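Local coordinates for protein phospholethanolamine N-methyltransferase 2 (Haemonchus contortus, PDB 4KRI) that probably transfers methyl groups from S-adenosylmethionine to phosphoethanolamine derivatives such as phosphomonomethylethanolamine on the nematode route to phosphocholine, at residues 96-107 against 153-164. Residues are numbered along the deposited sequence; the frame is centred on the assembly and turned at random.
Sequences TDGVLILRQDLS and NWLDFIWTLMKK
R103 grips D156 side-on across two antiparallel strands, 98-105 and 156-164. Its NE lies 2.8 Å from D156 OD1 and its NH2 2.9 Å from D156 OD2, each oxygen met on its syn side, with the guanidinium and carboxylate planes only 20° apart. A bend at chi2 (-78°) carries the arginine forward, toward the D105 end of its strand, while its CG passes I158 CG1. Arginine suits the place because its flat end can bind both oxygens and still reach S2 and N70; S147 adds a bond to D156 OD2. On the same face, I101 CG2 meets I158 CG2 at 3.7 Å and I101 lies alongside T160, its CD1 against OG1 and CG2, beta-branched residues well suited to a strand.

The other face is largely apolar, with the Q104 amide led off to D74. L102 lies beside W159, pointing the same way, with CD2 4.0 Å from CE3. L106 CD1 reaches the far end of that indole at its edge, in plane, 3.9 Å from CH2, and also touches F157 CD2. The broad tryptophan thus spans from L102 to L106, while its NE1 is satisfied by T119.

Where the strands give way to loop, S107 N bonds D105 OD1, making an Asx turn, and N153 ND2 meets that oxygen (3.0 Å) from the opposite face. Aspartate suits because OD2 remains for S107 OG. Toward the other end, K164's long, bent chain brings NZ above the D97 carboxylate plane, a salt bridge to OD1 (2.7 Å).

This is structural packing outside the ligand pockets: the two strands lie between 64-70 and 132-143 in the N-terminal part of the chain. Helix 114-124 covers L102, L106 and F157, and helix 255-268 brings the methyltransferase region against F157 and L155.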
ATOM      1  N   THR A  96     -16.375   2.719  20.456  1.00 28.40           N
ATOM      2  CA  THR A  96     -16.305   1.802  19.327  1.00 25.91           C
ATOM      3  C   THR A  96     -16.525   2.607  18.039  1.00 26.80           C
ATOM      4  O   THR A  96     -17.361   3.515  18.002  1.00 26.34           O
ATOM      5  CB  THR A  96     -17.313   0.642  19.460  1.00 37.20           C
ATOM      6  OG1 THR A  96     -16.970  -0.140  20.614  1.00 38.07           O
ATOM      7  CG2 THR A  96     -17.270  -0.253  18.218  1.00 34.62           C
ATOM      8  N   ASP A  97     -15.731   2.285  17.020  1.00 23.35           N
ATOM      9  CA  ASP A  97     -15.647   3.014  15.738  1.00 24.04           C
ATOM     10  C   ASP A  97     -14.877   4.328  15.841  1.00 23.92           C
ATOM     11  O   ASP A  97     -14.746   5.044  14.850  1.00 24.45           O
ATOM     12  CB  ASP A  97     -17.018   3.271  15.105  1.00 30.61           C
ATOM     13  CG  ASP A  97     -17.804   2.007  14.874  1.00 32.35           C
ATOM     14  OD1 ASP A  97     -17.193   0.979  14.518  1.00 33.68           O
ATOM     15  OD2 ASP A  97     -19.039   2.050  15.056  1.00 32.55           O
ATOM     16  N   GLY A  98     -14.360   4.632  17.025  1.00 21.28           N
ATOM     17  CA  GLY A  98     -13.541   5.821  17.211  1.00 22.87           C
ATOM     18  C   GLY A  98     -12.221   5.676  16.473  1.00 24.11           C
ATOM     19  O   GLY A  98     -11.749   4.561  16.249  1.00 23.26           O
ATOM     20  N   VAL A  99     -11.626   6.799  16.081  1.00 18.64           N
ATOM     21  CA  VAL A  99     -10.463   6.762  15.211  1.00 19.40           C
ATOM     22  C   VAL A  99      -9.216   7.178  15.983  1.00 21.30           C
ATOM     23  O   VAL A  99      -9.241   8.159  16.718  1.00 21.09           O
ATOM     24  CB  VAL A  99     -10.652   7.722  14.025  1.00 22.08           C
ATOM     25  CG1 VAL A  99      -9.407   7.728  13.137  1.00 22.90           C
ATOM     26  CG2 VAL A  99     -11.885   7.321  13.223  1.00 22.08           C
ATOM     27  N   LEU A 100      -8.136   6.413  15.826  1.00 17.58           N
ATOM     28  CA  LEU A 100      -6.827   6.813  16.338  1.00 19.28           C
ATOM     29  C   LEU A 100      -5.979   7.290  15.185  1.00 19.96           C
ATOM     30  O   LEU A 100      -5.771   6.556  14.226  1.00 21.71           O
ATOM     31  CB  LEU A 100      -6.118   5.637  17.026  1.00 19.10           C
ATOM     32  CG  LEU A 100      -4.635   5.819  17.380  1.00 23.83           C
ATOM     33  CD1 LEU A 100      -4.419   6.966  18.377  1.00 24.40           C
ATOM     34  CD2 LEU A 100      -4.079   4.524  17.949  1.00 25.73           C
ATOM     35  N   ILE A 101      -5.493   8.525  15.280  1.00 18.30           N
ATOM     36  CA  ILE A 101      -4.514   9.048  14.338  1.00 18.91           C
ATOM     37  C   ILE A 101      -3.208   9.160  15.111  1.00 22.65           C
ATOM     38  O   ILE A 101      -3.110   9.928  16.067  1.00 20.63           O
ATOM     39  CB  ILE A 101      -4.920  10.446  13.822  1.00 24.05           C
ATOM     40  CG1 ILE A 101      -6.292  10.401  13.129  1.00 22.06           C
ATOM     41  CG2 ILE A 101      -3.855  10.993  12.874  1.00 22.14           C
ATOM     42  CD1 ILE A 101      -6.370   9.421  11.921  1.00 19.19           C
ATOM     43  N   LEU A 102      -2.212   8.374  14.723  1.00 19.85           N
ATOM     44  CA  LEU A 102      -0.978   8.307  15.477  1.00 21.53           C
ATOM     45  C   LEU A 102       0.179   8.730  14.588  1.00 23.45           C
ATOM     46  O   LEU A 102       0.441   8.109  13.564  1.00 21.49           O
ATOM     47  CB  LEU A 102      -0.748   6.881  15.999  1.00 23.96           C
ATOM     48  CG  LEU A 102       0.662   6.586  16.530  1.00 31.98           C
ATOM     49  CD1 LEU A 102       0.895   7.289  17.828  1.00 42.00           C
ATOM     50  CD2 LEU A 102       0.877   5.087  16.690  1.00 39.42           C
ATOM     51  N   ARG A 103       0.860   9.802  14.976  1.00 22.68           N
ATOM     52  CA  ARG A 103       2.002  10.290  14.221  1.00 20.86           C
ATOM     53  C   ARG A 103       3.260  10.028  15.033  1.00 21.92           C
ATOM     54  O   ARG A 103       3.386  10.476  16.174  1.00 21.80           O
ATOM     55  CB  ARG A 103       1.858  11.798  13.959  1.00 22.30           C
ATOM     56  CG  ARG A 103       2.950  12.445  13.071  1.00 23.21           C
ATOM     57  CD  ARG A 103       4.260  12.702  13.833  1.00 24.38           C
ATOM     58  NE  ARG A 103       5.185  13.527  13.064  1.00 26.63           N
ATOM     59  CZ  ARG A 103       5.243  14.853  13.134  1.00 28.83           C
ATOM     60  NH1 ARG A 103       4.438  15.529  13.949  1.00 25.76           N
ATOM     61  NH2 ARG A 103       6.116  15.508  12.389  1.00 26.04           N
ATOM     62  N   GLN A 104       4.202   9.309  14.442  1.00 20.41           N
ATOM     63  CA  GLN A 104       5.476   9.072  15.089  1.00 25.11           C
ATOM     64  C   GLN A 104       6.571   9.042  14.044  1.00 24.75           C
ATOM     65  O   GLN A 104       6.468   8.308  13.057  1.00 24.78           O
ATOM     66  CB  GLN A 104       5.438   7.750  15.861  1.00 22.83           C
ATOM     67  CG  GLN A 104       6.705   7.446  16.644  1.00 30.57           C
ATOM     68  CD  GLN A 104       6.925   8.405  17.794  1.00 31.61           C
ATOM     69  OE1 GLN A 104       5.978   8.819  18.468  1.00 29.90           O
ATOM     70  NE2 GLN A 104       8.184   8.778  18.020  1.00 35.44           N
ATOM     71  N   ASP A 105       7.620   9.837  14.266  1.00 25.37           N
ATOM     72  CA  ASP A 105       8.783   9.857  13.374  1.00 23.48           C
ATOM     73  C   ASP A 105       9.677   8.653  13.657  1.00 25.24           C
ATOM     74  O   ASP A 105      10.096   8.448  14.801  1.00 32.12           O
ATOM     75  CB  ASP A 105       9.558  11.154  13.585  1.00 24.25           C
ATOM     76  CG  ASP A 105      10.751  11.288  12.664  1.00 33.96           C
ATOM     77  OD1 ASP A 105      10.823  10.579  11.633  1.00 31.56           O
ATOM     78  OD2 ASP A 105      11.620  12.125  12.976  1.00 41.67           O
ATOM     79  N   LEU A 106       9.967   7.854  12.629  1.00 23.72           N
ATOM     80  CA  LEU A 106      10.816   6.675  12.794  1.00 24.33           C
ATOM     81  C   LEU A 106      12.194   6.851  12.134  1.00 26.81           C
ATOM     82  O   LEU A 106      12.930   5.884  11.967  1.00 30.74           O
ATOM     83  CB  LEU A 106      10.112   5.413  12.266  1.00 23.57           C
ATOM     84  CG  LEU A 106       8.809   4.995  12.964  1.00 23.25           C
ATOM     85  CD1 LEU A 106       8.288   3.706  12.360  1.00 22.98           C
ATOM     86  CD2 LEU A 106       9.024   4.816  14.447  1.00 32.20           C
ATOM     87  N   SER A 107      12.542   8.083  11.768  1.00 27.54           N
ATOM     88  CA  SER A 107      13.804   8.328  11.067  1.00 32.52           C
ATOM     89  C   SER A 107      15.032   8.109  11.956  1.00 34.31           C
ATOM     90  O   SER A 107      16.129   7.858  11.453  1.00 34.00           O
ATOM     91  CB  SER A 107      13.835   9.729  10.453  1.00 28.93           C
ATOM     92  OG  SER A 107      13.928  10.738  11.443  1.00 29.31           O
ATOM     93  N   ASN A 153      12.879  13.586   4.811  1.00 20.78           N
ATOM     94  CA  ASN A 153      12.577  12.486   5.719  1.00 18.72           C
ATOM     95  C   ASN A 153      11.310  11.776   5.266  1.00 17.34           C
ATOM     96  O   ASN A 153      10.224  12.349   5.337  1.00 21.74           O
ATOM     97  CB  ASN A 153      12.368  13.047   7.130  1.00 22.66           C
ATOM     98  CG  ASN A 153      12.007  11.974   8.141  1.00 21.79           C
ATOM     99  OD1 ASN A 153      12.069  10.777   7.847  1.00 21.34           O
ATOM    100  ND2 ASN A 153      11.654  12.404   9.356  1.00 23.75           N
ATOM    101  N   TRP A 154      11.462  10.527   4.818  1.00 18.94           N
ATOM    102  CA  TRP A 154      10.360   9.712   4.305  1.00 18.71           C
ATOM    103  C   TRP A 154       9.855   8.731   5.357  1.00 20.00           C
ATOM    104  O   TRP A 154       8.937   7.951   5.091  1.00 22.35           O
ATOM    105  CB  TRP A 154      10.815   8.926   3.056  1.00 19.40           C
ATOM    106  CG  TRP A 154      10.837   9.722   1.751  1.00 19.14           C
ATOM    107  CD1 TRP A 154       9.890   9.677   0.751  1.00 20.55           C
ATOM    108  CD2 TRP A 154      11.844  10.655   1.308  1.00 21.42           C
ATOM    109  NE1 TRP A 154      10.249  10.533  -0.268  1.00 21.89           N
ATOM    110  CE2 TRP A 154      11.435  11.133   0.039  1.00 22.09           C
ATOM    111  CE3 TRP A 154      13.043  11.134   1.862  1.00 20.63           C
ATOM    112  CZ2 TRP A 154      12.187  12.072  -0.680  1.00 21.04           C
ATOM    113  CZ3 TRP A 154      13.786  12.064   1.144  1.00 26.52           C
ATOM    114  CH2 TRP A 154      13.353  12.522  -0.121  1.00 25.26           C
ATOM    115  N   LEU A 155      10.444   8.774   6.551  1.00 21.40           N
ATOM    116  CA  LEU A 155      10.086   7.820   7.605  1.00 24.15           C
ATOM    117  C   LEU A 155       9.344   8.454   8.785  1.00 22.86           C
ATOM    118  O   LEU A 155       9.426   7.976   9.926  1.00 24.58           O
ATOM    119  CB  LEU A 155      11.335   7.096   8.108  1.00 21.22           C
ATOM    120  CG  LEU A 155      12.175   6.461   7.007  1.00 21.37           C
ATOM    121  CD1 LEU A 155      13.471   5.940   7.624  1.00 28.21           C
ATOM    122  CD2 LEU A 155      11.402   5.340   6.302  1.00 21.38           C
ATOM    123  N   ASP A 156       8.608   9.520   8.509  1.00 20.00           N
ATOM    124  CA  ASP A 156       7.789  10.167   9.531  1.00 21.75           C
ATOM    125  C   ASP A 156       6.369   9.677   9.233  1.00 22.35           C
ATOM    126  O   ASP A 156       5.800  10.020   8.200  1.00 22.58           O
ATOM    127  CB  ASP A 156       7.931  11.693   9.394  1.00 18.16           C
ATOM    128  CG  ASP A 156       7.429  12.449  10.602  1.00 26.09           C
ATOM    129  OD1 ASP A 156       6.849  11.809  11.515  1.00 25.63           O
ATOM    130  OD2 ASP A 156       7.608  13.699  10.643  1.00 26.23           O
ATOM    131  N   PHE A 157       5.815   8.826  10.096  1.00 19.97           N
ATOM    132  CA  PHE A 157       4.580   8.107   9.729  1.00 21.79           C
ATOM    133  C   PHE A 157       3.321   8.531  10.487  1.00 23.29           C
ATOM    134  O   PHE A 157       3.397   8.980  11.624  1.00 21.04           O
ATOM    135  CB  PHE A 157       4.799   6.607   9.895  1.00 22.56           C
ATOM    136  CG  PHE A 157       5.825   6.051   8.958  1.00 19.40           C
ATOM    137  CD1 PHE A 157       5.551   5.942   7.605  1.00 24.48           C
ATOM    138  CD2 PHE A 157       7.076   5.671   9.426  1.00 21.40           C
ATOM    139  CE1 PHE A 157       6.491   5.422   6.726  1.00 21.10           C
ATOM    140  CE2 PHE A 157       8.032   5.163   8.559  1.00 21.12           C
ATOM    141  CZ  PHE A 157       7.734   5.036   7.202  1.00 20.87           C
ATOM    142  N   ILE A 158       2.173   8.385   9.830  1.00 19.70           N
ATOM    143  CA  ILE A 158       0.864   8.591  10.443  1.00 18.88           C
ATOM    144  C   ILE A 158       0.071   7.309  10.267  1.00 20.33           C
ATOM    145  O   ILE A 158      -0.175   6.885   9.139  1.00 21.21           O
ATOM    146  CB  ILE A 158       0.086   9.697   9.739  1.00 19.35           C
ATOM    147  CG1 ILE A 158       0.895  11.000   9.736  1.00 20.84           C
ATOM    148  CG2 ILE A 158      -1.278   9.913  10.420  1.00 21.41           C
ATOM    149  CD1 ILE A 158       0.356  12.034   8.751  1.00 22.07           C
ATOM    150  N   TRP A 159      -0.332   6.685  11.367  1.00 19.80           N
ATOM    151  CA  TRP A 159      -1.236   5.539  11.272  1.00 16.66           C
ATOM    152  C   TRP A 159      -2.659   6.025  11.444  1.00 20.01           C
ATOM    153  O   TRP A 159      -2.936   6.846  12.306  1.00 18.45           O
ATOM    154  CB  TRP A 159      -0.947   4.513  12.385  1.00 21.82           C
ATOM    155  CG  TRP A 159       0.267   3.666  12.181  1.00 21.12           C
ATOM    156  CD1 TRP A 159       0.303   2.376  11.725  1.00 24.73           C
ATOM    157  CD2 TRP A 159       1.621   4.030  12.454  1.00 19.79           C
ATOM    158  NE1 TRP A 159       1.608   1.921  11.696  1.00 23.51           N
ATOM    159  CE2 TRP A 159       2.433   2.922  12.132  1.00 23.74           C
ATOM    160  CE3 TRP A 159       2.232   5.192  12.938  1.00 22.36           C
ATOM    161  CZ2 TRP A 159       3.822   2.942  12.279  1.00 24.73           C
ATOM    162  CZ3 TRP A 159       3.605   5.212  13.078  1.00 25.98           C
ATOM    163  CH2 TRP A 159       4.384   4.095  12.747  1.00 25.53           C
ATOM    164  N   THR A 160      -3.568   5.495  10.641  1.00 19.36           N
ATOM    165  CA  THR A 160      -4.995   5.728  10.839  1.00 18.44           C
ATOM    166  C   THR A 160      -5.587   4.377  11.201  1.00 19.87           C
ATOM    167  O   THR A 160      -5.530   3.457  10.393  1.00 19.33           O
ATOM    168  CB  THR A 160      -5.666   6.219   9.533  1.00 18.24           C
ATOM    169  OG1 THR A 160      -5.102   7.484   9.144  1.00 21.41           O
ATOM    170  CG2 THR A 160      -7.162   6.417   9.750  1.00 21.03           C
ATOM    171  N   LEU A 161      -6.145   4.261  12.407  1.00 20.58           N
ATOM    172  CA  LEU A 161      -6.699   2.987  12.900  1.00 19.15           C
ATOM    173  C   LEU A 161      -8.072   3.245  13.502  1.00 25.30           C
ATOM    174  O   LEU A 161      -8.354   4.357  13.936  1.00 21.99           O
ATOM    175  CB  LEU A 161      -5.777   2.418  13.988  1.00 21.66           C
ATOM    176  CG  LEU A 161      -4.292   2.264  13.646  1.00 23.19           C
ATOM    177  CD1 LEU A 161      -3.478   1.978  14.911  1.00 26.72           C
ATOM    178  CD2 LEU A 161      -4.089   1.159  12.630  1.00 25.94           C
ATOM    179  N   MET A 162      -8.928   2.225  13.534  1.00 20.74           N
ATOM    180  CA  MET A 162     -10.269   2.394  14.090  1.00 21.16           C
ATOM    181  C   MET A 162     -10.545   1.325  15.137  1.00 21.72           C
ATOM    182  O   MET A 162     -10.235   0.150  14.923  1.00 23.37           O
ATOM    183  CB  MET A 162     -11.304   2.301  12.955  1.00 27.59           C
ATOM    184  CG  MET A 162     -12.741   2.558  13.381  1.00 40.47           C
ATOM    185  SD  MET A 162     -13.843   2.915  11.981  1.00 54.15           S
ATOM    186  CE  MET A 162     -12.689   2.715  10.609  1.00 47.84           C
ATOM    187  N   LYS A 163     -11.132   1.715  16.266  1.00 23.54           N
ATOM    188  CA  LYS A 163     -11.476   0.746  17.307  1.00 23.72           C
ATOM    189  C   LYS A 163     -12.667  -0.098  16.871  1.00 24.96           C
ATOM    190  O   LYS A 163     -13.691   0.447  16.463  1.00 24.41           O
ATOM    191  CB  LYS A 163     -11.848   1.466  18.593  1.00 21.16           C
ATOM    192  CG  LYS A 163     -12.150   0.509  19.748  1.00 22.37           C
ATOM    193  CD  LYS A 163     -12.619   1.258  20.995  1.00 23.12           C
ATOM    194  CE  LYS A 163     -12.984   0.278  22.103  1.00 24.46           C
ATOM    195  NZ  LYS A 163     -13.317   0.956  23.389  1.00 27.48           N
ATOM    196  N   LYS A 164     -12.539  -1.421  16.971  1.00 22.77           N
ATOM    197  CA  LYS A 164     -13.602  -2.343  16.546  1.00 22.20           C
ATOM    198  C   LYS A 164     -13.761  -3.478  17.553  1.00 25.44           C
ATOM    199  O   LYS A 164     -12.834  -3.781  18.315  1.00 24.76           O
ATOM    200  CB  LYS A 164     -13.281  -2.939  15.170  1.00 25.79           C
ATOM    201  CG  LYS A 164     -13.268  -1.940  14.040  1.00 30.76           C
ATOM    202  CD  LYS A 164     -14.661  -1.381  13.783  1.00 29.80           C
ATOM    203  CE  LYS A 164     -14.662  -0.490  12.540  1.00 38.85           C
ATOM    204  NZ  LYS A 164     -15.997   0.122  12.282  1.00 42.99           N
TER
HETATM  205  O   HOH W   1     -16.265   0.649  23.159  1.00 43.15           O
HETATM  206  O   HOH W   2       9.582  14.615  12.431  1.00 34.52           O